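Local coordinates for uncharacterized protein Lpg0364 (Legionella pneumophila subsp. pneumophila, PDB 4Q63) that is of uncharacterised function but carries a PilZ-like domain and so may bind the bacterial second messenger cyclic di-GMP, at residues A[37-42]-A[75-80]; A[10-15]-A[93-98]. One frame throughout, in Å; residues are numbered along the deposited sequence.

Overall arrangement
Contact 1 joins two neighbouring strands of the antiparallel beta barrel, and contact 2 lays the chain's one helix, 82-100, against the short strand 12-13 near the N-terminus. Their centres are about 17 Å apart, on opposite sides of the centre of the chain, and their nearest atoms stay about 7 Å from each other. Strand 74-79 is followed, after two residues, by helix 82-100, so a single run of chain serves both, and contact 1 is nested within the loop that contact 2 closes. Contact 2 includes Glu-98, which binds a cadmium ion together with His-57; in contact 1 the side chain of Lys-41 lies about 9 Å from a different cadmium ion.

Contact 1 of 2, residues A[37-42]-A[75-80]; sequences AVVVKQ and IVLHFT
The ring of Phe-79 meets Ala-37 at its outer end, the methyl CB approaching CZ obliquely at 4.0 Å. With CG anti to the carbonyl carbon (chi1 -58°), the ring reaches back so that CZ nears the neighbouring strand, and a residue as small as alanine suits the place beside it. Beyond this segment pair the ring also packs on Thr-85 and Leu-88 of helix 82-100, so it links barrel and helix. The backbones are tied by four hydrogen bonds. Ala-37 pairs with Leu-77 and Val-39 with Ile-75 as antiparallel hydrogen-bonded pairs, with Val-38 and Val-76 a non-hydrogen-bonded pair between them. Leu-77 N gives a bond to Ala-37 O at 2.8 Å, and Ala-37 N reaches Leu-77 O at 3.1 Å. At the other pair Ile-75 N lies 2.7 Å from Val-39 O. The two strands are neighbours in the curled antiparallel sheet of the PilZ-like barrel, and the axes of the short segments 37-40 and 75-79 make 141° between their N-to-C directions, well short of strict antiparallelism. Side chains add a second component: Val-39, Ile-75 and Leu-77 share the buried face with Ala-37, as branched aliphatic residues suit an interior. Val-39 spreads its two methyls between two partners: CG2 rests 3.7 Å from Ile-75 CB, and CG1 touches Leu-77 CD1 at 4.0 Å, those side chains crossing nearly at right angles. Val-38 and Val-76 occupy the other, partly exposed face. Past the strand end, Ile-75 CD1 lies against Lys-41 CB at 3.7 Å; the lysine's aliphatic base makes this contact while its amine leads away.

Contact 2 of 2, residues A[10-15]-A[93-98]; sequences FRLKNH and KRLRDE. With CD (cadmium ion), chain D.
Arg-96 lies across one face of the Phe-10 ring, its guanidinium making a cation-pi contact: CZ is 4.5 Å from the ring centroid and NH2 lies over the centre. The two planes are inclined by 31°. The same face takes a CH-pi contact from the methylene CD, which comes within 3.6 Å of Phe-10 CE1. A bend at chi3 (55°) turns the guanidinium back over the ring, so the long arginine serves twice, through its aliphatic stem and its charged end. At the edge of the ring, near its plane, Phe-10 CZ meets the backbone Lys-93 N at 4.0 Å. Leu-12 adds the greasier half of the seam, its CD1 touching Leu-95 CD2 and Arg-96 CB, both at 4.2 Å, while its CD2 lies in plane at the edge of the Phe-10 ring. Leucine suits this buried spot between strand and helix, where it meets Leu-95 and the aliphatic part of Arg-96. Here the C-terminal helix 82-100 of the PilZ-like domain packs on strand 12-13, which pairs antiparallel with strand 25-33 through a backbone bond between Leu-12 and Ile-32. Just before the segment Leu-92 also packs on Phe-10; just after it, Arg-99 NH2 hydrogen-bonds to Lys-13 O. Elsewhere on the helix surface Glu-98 grips a cadmium ion with both carboxylate oxygens, OE2 at 2.6 Å and OE1 at 2.7 Å, His-57 being a further ligand. One turn earlier, Arg-94 NE forms a salt bridge to Glu-98 OE1 at 3.1 Å, which probably helps hold the carboxylate's orientation toward the metal.

Contact 1 of 2, residues A[37-42]-A[75-80]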
ATOM      1  N   ALA A  37       2.990   3.288   2.216  1.00 35.69           N
ATOM      2  CA  ALA A  37       2.622   2.093   2.960  1.00 35.45           C
ATOM      3  C   ALA A  37       3.816   1.565   3.755  1.00 37.42           C
ATOM      4  O   ALA A  37       4.968   1.838   3.418  1.00 35.10           O
ATOM      5  CB  ALA A  37       2.150   1.011   1.997  1.00 31.69           C
ATOM      6  N   VAL A  38       3.512   0.783   4.782  1.00 37.01           N
ATOM      7  CA  VAL A  38       4.506   0.003   5.513  1.00 35.66           C
ATOM      8  C   VAL A  38       4.282  -1.475   5.211  1.00 35.00           C
ATOM      9  O   VAL A  38       3.191  -1.995   5.440  1.00 36.04           O
ATOM     10  CB  VAL A  38       4.341   0.244   6.992  1.00 38.26           C
ATOM     11  CG1 VAL A  38       5.433  -0.540   7.810  1.00 38.02           C
ATOM     12  CG2 VAL A  38       4.406   1.752   7.258  1.00 42.39           C
ATOM     13  N   VAL A  39       5.288  -2.124   4.628  1.00 33.66           N
ATOM     14  CA  VAL A  39       5.214  -3.546   4.299  1.00 36.71           C
ATOM     15  C   VAL A  39       6.309  -4.348   5.030  1.00 44.11           C
ATOM     16  O   VAL A  39       7.312  -3.783   5.489  1.00 35.56           O
ATOM     17  CB  VAL A  39       5.322  -3.789   2.785  1.00 38.32           C
ATOM     18  CG1 VAL A  39       4.212  -3.020   2.042  1.00 36.29           C
ATOM     19  CG2 VAL A  39       6.694  -3.370   2.258  1.00 42.20           C
ATOM     20  N   VAL A  40       6.116  -5.658   5.134  1.00 40.40           N
ATOM     21  CA  VAL A  40       7.085  -6.505   5.818  1.00 41.98           C
ATOM     22  C   VAL A  40       8.076  -7.134   4.845  1.00 45.06           C
ATOM     23  O   VAL A  40       7.684  -7.684   3.817  1.00 48.34           O
ATOM     24  CB  VAL A  40       6.383  -7.611   6.596  1.00 42.56           C
ATOM     25  CG1 VAL A  40       7.390  -8.341   7.536  1.00 42.51           C
ATOM     26  CG2 VAL A  40       5.225  -7.015   7.392  1.00 43.05           C
ATOM     27  N   LYS A  41       9.363  -7.061   5.184  1.00 59.91           N
ATOM     28  CA  LYS A  41      10.420  -7.622   4.347  1.00 62.33           C
ATOM     29  C   LYS A  41      10.325  -9.145   4.235  1.00 66.80           C
ATOM     30  O   LYS A  41      10.065  -9.832   5.222  1.00 64.25           O
ATOM     31  CB  LYS A  41      11.793  -7.209   4.897  1.00 71.90           C
ATOM     32  CG  LYS A  41      12.984  -7.912   4.263  1.00 79.21           C
ATOM     33  CD  LYS A  41      14.288  -7.434   4.888  1.00 83.29           C
ATOM     34  CE  LYS A  41      15.495  -7.940   4.114  1.00 88.86           C
ATOM     35  NZ  LYS A  41      16.757  -7.270   4.541  1.00 94.07           N
ATOM     36  N   GLN A  42      10.534  -9.669   3.030  1.00 69.79           N
ATOM     37  CA  GLN A  42      10.574 -11.118   2.821  1.00 79.19           C
ATOM     38  C   GLN A  42      11.939 -11.584   2.321  1.00 84.28           C
ATOM     39  O   GLN A  42      12.885 -10.797   2.260  1.00 80.59           O
ATOM     40  CB  GLN A  42       9.482 -11.552   1.848  1.00 79.95           C
ATOM     41  CG  GLN A  42       8.088 -11.404   2.405  0.83 78.15           C
ATOM     42  CD  GLN A  42       7.044 -11.303   1.318  0.81 74.66           C
ATOM     43  OE1 GLN A  42       7.340 -10.905   0.189  0.84 75.10           O
ATOM     44  NE2 GLN A  42       5.811 -11.659   1.651  0.82 72.32           N
ATOM     45  N   ILE A  75       9.515  -2.175   5.709  1.00 39.99           N
ATOM     46  CA  ILE A  75       9.978  -1.383   4.598  1.00 42.59           C
ATOM     47  C   ILE A  75       8.939  -0.300   4.433  1.00 39.90           C
ATOM     48  O   ILE A  75       7.739  -0.587   4.431  1.00 43.14           O
ATOM     49  CB  ILE A  75      10.051  -2.277   3.343  1.00 48.87           C
ATOM     50  CG1 ILE A  75      10.952  -3.494   3.631  1.00 59.02           C
ATOM     51  CG2 ILE A  75      10.568  -1.513   2.165  1.00 48.01           C
ATOM     52  CD1 ILE A  75      11.019  -4.496   2.495  1.00 60.59           C
ATOM     53  N   VAL A  76       9.370   0.950   4.322  1.00 32.36           N
ATOM     54  CA  VAL A  76       8.412   2.029   4.045  1.00 28.65           C
ATOM     55  C   VAL A  76       8.405   2.385   2.548  1.00 30.24           C
ATOM     56  O   VAL A  76       9.446   2.730   1.983  1.00 30.96           O
ATOM     57  CB  VAL A  76       8.738   3.299   4.876  1.00 37.01           C
ATOM     58  CG1 VAL A  76       7.743   4.417   4.573  1.00 35.76           C
ATOM     59  CG2 VAL A  76       8.777   2.978   6.373  1.00 41.10           C
ATOM     60  N   LEU A  77       7.233   2.303   1.918  1.00 30.72           N
ATOM     61  CA  LEU A  77       7.082   2.645   0.505  1.00 29.94           C
ATOM     62  C   LEU A  77       6.471   4.021   0.349  1.00 29.67           C
ATOM     63  O   LEU A  77       5.644   4.447   1.148  1.00 31.20           O
ATOM     64  CB  LEU A  77       6.181   1.639  -0.219  1.00 27.83           C
ATOM     65  CG  LEU A  77       6.456   0.155  -0.028  1.00 32.65           C
ATOM     66  CD1 LEU A  77       5.473  -0.659  -0.900  1.00 31.22           C
ATOM     67  CD2 LEU A  77       7.918  -0.197  -0.353  1.00 30.99           C
ATOM     68  N   HIS A  78       6.912   4.721  -0.678  1.00 27.72           N
ATOM     69  CA  HIS A  78       6.360   6.008  -1.060  1.00 25.42           C
ATOM     70  C   HIS A  78       5.698   5.842  -2.446  1.00 27.55           C
ATOM     71  O   HIS A  78       6.365   5.378  -3.373  1.00 28.14           O
ATOM     72  CB  HIS A  78       7.532   6.938  -1.188  1.00 27.30           C
ATOM     73  CG  HIS A  78       7.214   8.264  -1.788  1.00 31.82           C
ATOM     74  ND1 HIS A  78       8.068   8.902  -2.660  1.00 34.94           N
ATOM     75  CD2 HIS A  78       6.163   9.092  -1.606  1.00 31.99           C
ATOM     76  CE1 HIS A  78       7.542  10.061  -3.009  1.00 37.24           C
ATOM     77  NE2 HIS A  78       6.393  10.198  -2.376  1.00 30.70           N
ATOM     78  N   PHE A  79       4.418   6.214  -2.591  1.00 28.33           N
ATOM     79  CA  PHE A  79       3.735   6.144  -3.900  1.00 28.00           C
ATOM     80  C   PHE A  79       4.016   7.440  -4.644  1.00 30.10           C
ATOM     81  O   PHE A  79       3.673   8.526  -4.186  1.00 32.38           O
ATOM     82  CB  PHE A  79       2.222   5.955  -3.759  1.00 25.68           C
ATOM     83  CG  PHE A  79       1.827   4.724  -2.990  1.00 29.41           C
ATOM     84  CD1 PHE A  79       2.462   3.512  -3.210  1.00 34.10           C
ATOM     85  CD2 PHE A  79       0.830   4.784  -2.033  1.00 30.10           C
ATOM     86  CE1 PHE A  79       2.097   2.391  -2.509  1.00 35.01           C
ATOM     87  CE2 PHE A  79       0.457   3.651  -1.318  1.00 28.75           C
ATOM     88  CZ  PHE A  79       1.086   2.459  -1.551  1.00 32.66           C
ATOM     89  N   THR A  80       4.646   7.323  -5.802  1.00 23.98           N
ATOM     90  CA  THR A  80       5.240   8.474  -6.444  1.00 29.63           C
ATOM     91  C   THR A  80       4.381   9.266  -7.419  1.00 35.86           C
ATOM     92  O   THR A  80       4.761  10.378  -7.799  1.00 38.77           O
ATOM     93  CB  THR A  80       6.536   8.060  -7.150  1.00 34.93           C
ATOM     94  OG1 THR A  80       6.271   6.923  -7.979  1.00 37.99           O
ATOM     95  CG2 THR A  80       7.587   7.672  -6.105  1.00 33.85           C
TER

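Contact 2 of 2, residues A[10-15]-A[93-98]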
ATOM      1  N   PHE A  10      -4.183  10.955   6.445  1.00 90.96           N
ATOM      2  CA  PHE A  10      -4.378   9.924   7.457  1.00 86.83           C
ATOM      3  C   PHE A  10      -3.816   8.576   7.020  1.00 78.14           C
ATOM      4  O   PHE A  10      -3.747   8.274   5.830  1.00 77.16           O
ATOM      5  CB  PHE A  10      -5.866   9.788   7.804  1.00 88.43           C
ATOM      6  CG  PHE A  10      -6.688   9.134   6.726  1.00 85.75           C
ATOM      7  CD1 PHE A  10      -7.159   7.841   6.884  1.00 83.28           C
ATOM      8  CD2 PHE A  10      -6.989   9.812   5.555  1.00 84.44           C
ATOM      9  CE1 PHE A  10      -7.915   7.242   5.895  1.00 79.74           C
ATOM     10  CE2 PHE A  10      -7.744   9.214   4.564  1.00 80.04           C
ATOM     11  CZ  PHE A  10      -8.206   7.929   4.735  1.00 78.76           C
ATOM     12  N   ARG A  11      -3.413   7.771   7.995  1.00 74.97           N
ATOM     13  CA  ARG A  11      -2.955   6.418   7.735  1.00 69.47           C
ATOM     14  C   ARG A  11      -3.997   5.446   8.259  1.00 68.13           C
ATOM     15  O   ARG A  11      -4.716   5.747   9.214  1.00 71.52           O
ATOM     16  CB  ARG A  11      -1.627   6.162   8.437  1.00 75.01           C
ATOM     17  CG  ARG A  11      -1.026   7.403   9.048  1.00 82.80           C
ATOM     18  CD  ARG A  11       0.146   7.082   9.952  1.00 88.07           C
ATOM     19  NE  ARG A  11       0.887   8.294  10.285  1.00 92.98           N
ATOM     20  CZ  ARG A  11       0.522   9.162  11.223  1.00100.09           C
ATOM     21  NH1 ARG A  11       1.259  10.239  11.450  1.00104.22           N
ATOM     22  NH2 ARG A  11      -0.578   8.955  11.935  1.00103.71           N
ATOM     23  N   LEU A  12      -4.071   4.283   7.633  1.00 61.52           N
ATOM     24  CA  LEU A  12      -4.990   3.236   8.064  1.00 59.37           C
ATOM     25  C   LEU A  12      -4.249   1.938   8.360  1.00 56.48           C
ATOM     26  O   LEU A  12      -3.419   1.486   7.570  1.00 55.74           O
ATOM     27  CB  LEU A  12      -6.061   2.985   7.003  1.00 53.25           C
ATOM     28  CG  LEU A  12      -7.259   3.936   6.926  1.00 59.74           C
ATOM     29  CD1 LEU A  12      -8.280   3.414   5.912  1.00 61.73           C
ATOM     30  CD2 LEU A  12      -7.905   4.118   8.291  1.00 65.24           C
ATOM     31  N   LYS A  13      -4.548   1.344   9.505  1.00 50.55           N
ATOM     32  CA  LYS A  13      -4.022   0.033   9.849  1.00 52.65           C
ATOM     33  C   LYS A  13      -4.788  -1.005   9.032  1.00 51.61           C
ATOM     34  O   LYS A  13      -5.980  -0.838   8.776  1.00 53.26           O
ATOM     35  CB  LYS A  13      -4.192  -0.222  11.348  1.00 61.43           C
ATOM     36  CG  LYS A  13      -3.116  -1.098  11.948  1.00 67.37           C
ATOM     37  CD  LYS A  13      -1.768  -0.390  11.942  1.00 70.76           C
ATOM     38  CE  LYS A  13      -1.664   0.596  13.096  1.00 80.73           C
ATOM     39  NZ  LYS A  13      -0.358   1.313  13.102  1.00 81.14           N
ATOM     40  N   ASN A  14      -4.111  -2.062   8.598  1.00 48.63           N
ATOM     41  CA  ASN A  14      -4.773  -3.099   7.810  1.00 48.14           C
ATOM     42  C   ASN A  14      -5.526  -4.093   8.694  1.00 53.04           C
ATOM     43  O   ASN A  14      -4.930  -4.756   9.544  1.00 51.69           O
ATOM     44  CB  ASN A  14      -3.756  -3.830   6.936  1.00 46.73           C
ATOM     45  CG  ASN A  14      -4.407  -4.779   5.951  1.00 43.70           C
ATOM     46  OD1 ASN A  14      -5.631  -4.817   5.816  1.00 46.87           O
ATOM     47  ND2 ASN A  14      -3.588  -5.554   5.252  1.00 41.18           N
ATOM     48  N   HIS A  15      -6.842  -4.180   8.509  1.00 54.02           N
ATOM     49  CA  HIS A  15      -7.636  -5.164   9.242  1.00 60.19           C
ATOM     50  C   HIS A  15      -8.011  -6.323   8.327  1.00 60.73           C
ATOM     51  O   HIS A  15      -8.934  -7.078   8.623  1.00 67.01           O
ATOM     52  CB  HIS A  15      -8.892  -4.527   9.839  1.00 63.07           C
ATOM     53  CG  HIS A  15      -8.611  -3.579  10.963  1.00 72.82           C
ATOM     54  ND1 HIS A  15      -9.468  -2.558  11.310  1.00 75.82           N
ATOM     55  CD2 HIS A  15      -7.564  -3.497  11.818  1.00 74.78           C
ATOM     56  CE1 HIS A  15      -8.964  -1.887  12.329  1.00 80.25           C
ATOM     57  NE2 HIS A  15      -7.807  -2.434  12.655  1.00 80.50           N
ATOM     58  N   LYS A  93     -10.644   6.752   1.788  1.00 46.94           N
ATOM     59  CA  LYS A  93     -11.668   7.549   2.456  1.00 48.87           C
ATOM     60  C   LYS A  93     -12.988   6.781   2.517  1.00 51.54           C
ATOM     61  O   LYS A  93     -13.776   6.930   3.465  1.00 52.07           O
ATOM     62  CB  LYS A  93     -11.870   8.885   1.738  1.00 50.67           C
ATOM     63  CG  LYS A  93     -12.923   9.782   2.385  1.00 59.49           C
ATOM     64  CD  LYS A  93     -13.186  11.024   1.551  0.86 63.90           C
ATOM     65  CE  LYS A  93     -14.375  11.805   2.095  0.73 72.02           C
ATOM     66  NZ  LYS A  93     -14.760  12.927   1.198  0.71 76.39           N
ATOM     67  N   ARG A  94     -13.238   5.964   1.501  1.00 49.31           N
ATOM     68  CA  ARG A  94     -14.425   5.124   1.523  1.00 54.14           C
ATOM     69  C   ARG A  94     -14.259   4.039   2.587  1.00 46.93           C
ATOM     70  O   ARG A  94     -15.145   3.835   3.408  1.00 52.62           O
ATOM     71  CB  ARG A  94     -14.700   4.504   0.152  1.00 52.25           C
ATOM     72  CG  ARG A  94     -15.841   3.495   0.164  1.00 58.94           C
ATOM     73  CD  ARG A  94     -16.011   2.807  -1.180  1.00 65.16           C
ATOM     74  NE  ARG A  94     -16.828   1.597  -1.066  1.00 70.36           N
ATOM     75  CZ  ARG A  94     -17.787   1.250  -1.918  1.00 81.54           C
ATOM     76  NH1 ARG A  94     -18.065   2.022  -2.957  1.00 88.44           N
ATOM     77  NH2 ARG A  94     -18.477   0.131  -1.728  1.00 84.58           N
ATOM     78  N   LEU A  95     -13.110   3.368   2.587  1.00 46.01           N
ATOM     79  CA  LEU A  95     -12.837   2.314   3.568  1.00 49.05           C
ATOM     80  C   LEU A  95     -12.888   2.830   5.012  1.00 53.93           C
ATOM     81  O   LEU A  95     -13.352   2.135   5.915  1.00 54.80           O
ATOM     82  CB  LEU A  95     -11.482   1.649   3.294  1.00 45.28           C
ATOM     83  CG  LEU A  95     -11.046   0.543   4.268  1.00 49.09           C
ATOM     84  CD1 LEU A  95     -12.098  -0.568   4.381  1.00 50.38           C
ATOM     85  CD2 LEU A  95      -9.685  -0.034   3.863  1.00 43.07           C
ATOM     86  N   ARG A  96     -12.412   4.053   5.218  1.00 55.65           N
ATOM     87  CA  ARG A  96     -12.416   4.661   6.542  1.00 62.22           C
ATOM     88  C   ARG A  96     -13.842   4.957   7.021  1.00 65.16           C
ATOM     89  O   ARG A  96     -14.162   4.759   8.194  1.00 64.72           O
ATOM     90  CB  ARG A  96     -11.573   5.936   6.539  1.00 64.49           C
ATOM     91  CG  ARG A  96     -11.336   6.522   7.914  1.00 75.18           C
ATOM     92  CD  ARG A  96     -10.842   7.948   7.786  1.00 82.94           C
ATOM     93  NE  ARG A  96     -11.767   8.742   6.980  1.00 89.59           N
ATOM     94  CZ  ARG A  96     -11.596  10.026   6.685  1.00 93.20           C
ATOM     95  NH1 ARG A  96     -12.497  10.659   5.945  1.00 97.60           N
ATOM     96  NH2 ARG A  96     -10.531  10.678   7.132  1.00 91.58           N
ATOM     97  N   ASP A  97     -14.691   5.424   6.106  1.00 68.50           N
ATOM     98  CA  ASP A  97     -16.097   5.693   6.416  1.00 75.03           C
ATOM     99  C   ASP A  97     -16.871   4.411   6.720  1.00 71.72           C
ATOM    100  O   ASP A  97     -17.792   4.411   7.539  1.00 70.63           O
ATOM    101  CB  ASP A  97     -16.784   6.450   5.271  1.00 82.77           C
ATOM    102  CG  ASP A  97     -16.259   7.865   5.102  1.00 88.78           C
ATOM    103  OD1 ASP A  97     -15.647   8.392   6.057  1.00 92.94           O
ATOM    104  OD2 ASP A  97     -16.463   8.453   4.016  1.00 89.65           O
ATOM    105  N   GLU A  98     -16.496   3.322   6.055  1.00 64.72           N
ATOM    106  CA  GLU A  98     -17.129   2.026   6.294  1.00 68.83           C
ATOM    107  C   GLU A  98     -16.862   1.498   7.696  1.00 68.04           C
ATOM    108  O   GLU A  98     -17.721   0.860   8.300  1.00 70.70           O
ATOM    109  CB  GLU A  98     -16.650   0.999   5.273  1.00 67.07           C
ATOM    110  CG  GLU A  98     -17.454   0.981   3.995  1.00 71.17           C
ATOM    111  CD  GLU A  98     -16.729   0.233   2.905  1.00 68.09           C
ATOM    112  OE1 GLU A  98     -17.105   0.381   1.721  1.00 75.96           O
ATOM    113  OE2 GLU A  98     -15.777  -0.502   3.242  1.00 57.93           O
TER
HETATM  114 CD    CD D 203     -15.534  -1.608   0.946  1.00 45.54          CD